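Local coordinates for protein HTH-type transcriptional regulator YgaV (PDB 3CUO) that regulates large-scale gene expression in response to sulfide, acting as both repressor and activator and, without sulfide, holding down many anaerobic respiratory genes, at residues E65-D69 / S80-V86. Numbering follows the deposited sequence.
Sequences EGLID and SIKNEAV
Gly66, whose positive phi closes a Schellman motif at the end of helix 52-64, lays its carbonyl O against Asn83 CB, 3.5 Å away. The same asparagine reaches Glu65 O through a water that accepts from ND2. Its other amide atom, Asn83 OD1, accepts from Ala85 N at 2.9 Å, making Asn83 the N-cap of helix 84-97. Leu67 O takes two backbone donors from the same face of its carbonyl plane: Lys82 N at 3.0 Å, and Asn83 N, longer at 3.3 Å and well above the plane. Leu67 CD2 meets Val86 CG2 at 3.8 Å, the two side chains crossing at about a right angle, with Leu17 and Ala20 of helix 11-21 also against the leucine. Ile68 and Ile81 form a non-hydrogen-bonded pair whose side chains diverge; Ile68 CB lies 3.2 Å from Ser80 O, and its side chain packs on Leu30 and Leu59. Asp69 and Ser80 form an antiparallel hydrogen-bonded pair. With Asp69 CG between the backbone N and the carbonyl carbon (chi1 69°), OD1 is met nearly along its C-O axis by Ser80 OG at 2.8 Å. A water donates to both Asp69 OD1 and Ile81 O. With an alanine here, Ser80 OG would probably lose this acceptor, and the water one anchor. Backbone bonds thus fasten the open end of the wing, the hairpin of this ArsR-type winged helix-turn-helix fold, while Asp69 and Ser80 add a side-chain bond on one sheet face and apolar groups anchor it to the helices.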
ATOM      1  N   GLU A  65      11.327   2.287   9.082  1.00 43.83           N
ATOM      2  CA  GLU A  65       9.886   2.169   9.036  1.00 44.02           C
ATOM      3  C   GLU A  65       9.318   0.813   9.535  1.00 43.21           C
ATOM      4  O   GLU A  65       8.085   0.609   9.572  1.00 42.16           O
ATOM      5  CB  GLU A  65       9.435   2.450   7.580  1.00 45.57           C
ATOM      6  CG  GLU A  65       9.315   3.916   7.284  1.00 51.72           C
ATOM      7  CD  GLU A  65       8.211   4.569   8.106  1.00 54.94           C
ATOM      8  OE1 GLU A  65       7.020   4.224   7.924  1.00 60.09           O
ATOM      9  OE2 GLU A  65       8.533   5.392   8.990  1.00 60.95           O
ATOM     10  N   GLY A  66      10.204  -0.110   9.920  1.00 40.51           N
ATOM     11  CA  GLY A  66       9.812  -1.338  10.597  1.00 39.18           C
ATOM     12  C   GLY A  66       9.583  -2.492   9.678  1.00 38.51           C
ATOM     13  O   GLY A  66       9.227  -3.554  10.133  1.00 38.64           O
ATOM     14  N   LEU A  67       9.840  -2.301   8.375  1.00 37.64           N
ATOM     15  CA  LEU A  67       9.570  -3.306   7.375  1.00 38.26           C
ATOM     16  C   LEU A  67      10.618  -4.423   7.361  1.00 38.58           C
ATOM     17  O   LEU A  67      10.300  -5.564   7.083  1.00 39.59           O
ATOM     18  CB  LEU A  67       9.566  -2.700   5.943  1.00 37.87           C
ATOM     19  CG  LEU A  67       8.561  -1.612   5.597  1.00 41.13           C
ATOM     20  CD1 LEU A  67       8.522  -1.581   4.143  1.00 38.77           C
ATOM     21  CD2 LEU A  67       7.242  -1.853   6.214  1.00 41.84           C
ATOM     22  N   ILE A  68      11.875  -4.053   7.561  1.00 38.53           N
ATOM     23  CA  ILE A  68      12.982  -5.008   7.400  1.00 38.17           C
ATOM     24  C   ILE A  68      13.889  -4.855   8.600  1.00 36.68           C
ATOM     25  O   ILE A  68      13.829  -3.863   9.316  1.00 37.81           O
ATOM     26  CB  ILE A  68      13.704  -4.832   6.059  1.00 37.11           C
ATOM     27  CG1 ILE A  68      14.397  -3.471   5.957  1.00 37.41           C
ATOM     28  CG2 ILE A  68      12.729  -5.129   4.821  1.00 34.99           C
ATOM     29  CD1 ILE A  68      15.262  -3.336   4.745  1.00 37.77           C
ATOM     30  N   ASP A  69      14.678  -5.868   8.900  1.00 36.90           N
ATOM     31  CA  ASP A  69      15.766  -5.646   9.786  1.00 36.58           C
ATOM     32  C   ASP A  69      17.088  -6.067   9.196  1.00 35.87           C
ATOM     33  O   ASP A  69      17.135  -6.556   8.064  1.00 36.89           O
ATOM     34  CB  ASP A  69      15.492  -6.294  11.125  1.00 40.52           C
ATOM     35  CG  ASP A  69      15.491  -7.793  11.091  1.00 42.65           C
ATOM     36  OD1 ASP A  69      15.510  -8.398  10.026  1.00 48.48           O
ATOM     37  OD2 ASP A  69      15.434  -8.351  12.211  1.00 57.57           O
ATOM     38  N   SER A  80      16.632  -8.732   6.016  1.00 38.71           N
ATOM     39  CA  SER A  80      15.530  -9.687   6.021  1.00 39.76           C
ATOM     40  C   SER A  80      14.189  -8.960   6.300  1.00 39.65           C
ATOM     41  O   SER A  80      14.137  -7.870   6.908  1.00 37.14           O
ATOM     42  CB  SER A  80      15.870 -10.829   7.028  1.00 40.09           C
ATOM     43  OG  SER A  80      15.231 -10.574   8.260  1.00 48.66           O
ATOM     44  N   ILE A  81      13.080  -9.566   5.872  1.00 40.38           N
ATOM     45  CA  ILE A  81      11.768  -9.027   6.209  1.00 41.46           C
ATOM     46  C   ILE A  81      11.530  -9.226   7.665  1.00 43.48           C
ATOM     47  O   ILE A  81      11.765 -10.289   8.142  1.00 46.35           O
ATOM     48  CB  ILE A  81      10.615  -9.539   5.313  1.00 41.59           C
ATOM     49  CG1 ILE A  81      10.718  -8.790   3.970  1.00 39.74           C
ATOM     50  CG2 ILE A  81       9.202  -9.204   5.998  1.00 41.61           C
ATOM     51  CD1 ILE A  81      10.298  -9.480   2.820  1.00 44.53           C
ATOM     52  N   LYS A  82      11.115  -8.150   8.343  1.00 43.84           N
ATOM     53  CA  LYS A  82      10.753  -8.119   9.741  1.00 44.53           C
ATOM     54  C   LYS A  82       9.233  -8.152   9.935  1.00 43.97           C
ATOM     55  O   LYS A  82       8.738  -8.959  10.665  1.00 42.90           O
ATOM     56  CB  LYS A  82      11.268  -6.825  10.427  1.00 44.36           C
ATOM     57  CG  LYS A  82      11.212  -6.892  12.024  1.00 46.07           C
ATOM     58  CD  LYS A  82      11.218  -5.543  12.678  1.00 46.83           C
ATOM     59  CE  LYS A  82      10.610  -5.585  14.102  1.00 49.75           C
ATOM     60  NZ  LYS A  82      11.463  -6.447  15.046  1.00 49.48           N
ATOM     61  N   ASN A  83       8.512  -7.247   9.269  1.00 44.91           N
ATOM     62  CA  ASN A  83       7.059  -7.091   9.458  1.00 44.92           C
ATOM     63  C   ASN A  83       6.327  -8.102   8.582  1.00 45.86           C
ATOM     64  O   ASN A  83       6.370  -8.025   7.345  1.00 45.65           O
ATOM     65  CB  ASN A  83       6.659  -5.663   9.072  1.00 44.57           C
ATOM     66  CG  ASN A  83       5.298  -5.347   9.462  1.00 45.18           C
ATOM     67  OD1 ASN A  83       4.501  -6.269   9.609  1.00 46.67           O
ATOM     68  ND2 ASN A  83       4.991  -4.052   9.694  1.00 44.60           N
ATOM     69  N   GLU A  84       5.603  -9.026   9.178  1.00 45.99           N
ATOM     70  CA  GLU A  84       4.933 -10.019   8.378  1.00 47.67           C
ATOM     71  C   GLU A  84       3.789  -9.440   7.551  1.00 46.69           C
ATOM     72  O   GLU A  84       3.458 -10.038   6.576  1.00 47.17           O
ATOM     73  CB  GLU A  84       4.527 -11.246   9.190  1.00 49.62           C
ATOM     74  CG  GLU A  84       5.646 -12.337   9.177  1.00 51.70           C
ATOM     75  CD  GLU A  84       5.427 -13.432  10.251  1.00 54.27           C
ATOM     76  OE1 GLU A  84       4.343 -13.441  10.905  1.00 65.03           O
ATOM     77  OE2 GLU A  84       6.339 -14.282  10.481  1.00 60.87           O
ATOM     78  N   ALA A  85       3.216  -8.293   7.946  1.00 44.86           N
ATOM     79  CA  ALA A  85       2.299  -7.542   7.116  1.00 45.01           C
ATOM     80  C   ALA A  85       2.814  -7.298   5.685  1.00 44.00           C
ATOM     81  O   ALA A  85       2.028  -7.173   4.758  1.00 43.35           O
ATOM     82  CB  ALA A  85       1.956  -6.240   7.767  1.00 44.63           C
ATOM     83  N   VAL A  86       4.139  -7.241   5.549  1.00 42.42           N
ATOM     84  CA  VAL A  86       4.801  -7.062   4.270  1.00 41.89           C
ATOM     85  C   VAL A  86       4.544  -8.273   3.431  1.00 40.48           C
ATOM     86  O   VAL A  86       4.108  -8.172   2.306  1.00 38.83           O
ATOM     87  CB  VAL A  86       6.325  -6.770   4.418  1.00 40.95           C
ATOM     88  CG1 VAL A  86       6.974  -6.882   3.085  1.00 43.28           C
ATOM     89  CG2 VAL A  86       6.532  -5.378   5.060  1.00 38.88           C
TER
HETATM   90  O   HOH W   1       6.439  -1.532   9.866  1.00 42.03           O
HETATM   91  O   HOH W   2      13.175 -10.521  10.594  1.00 49.87           O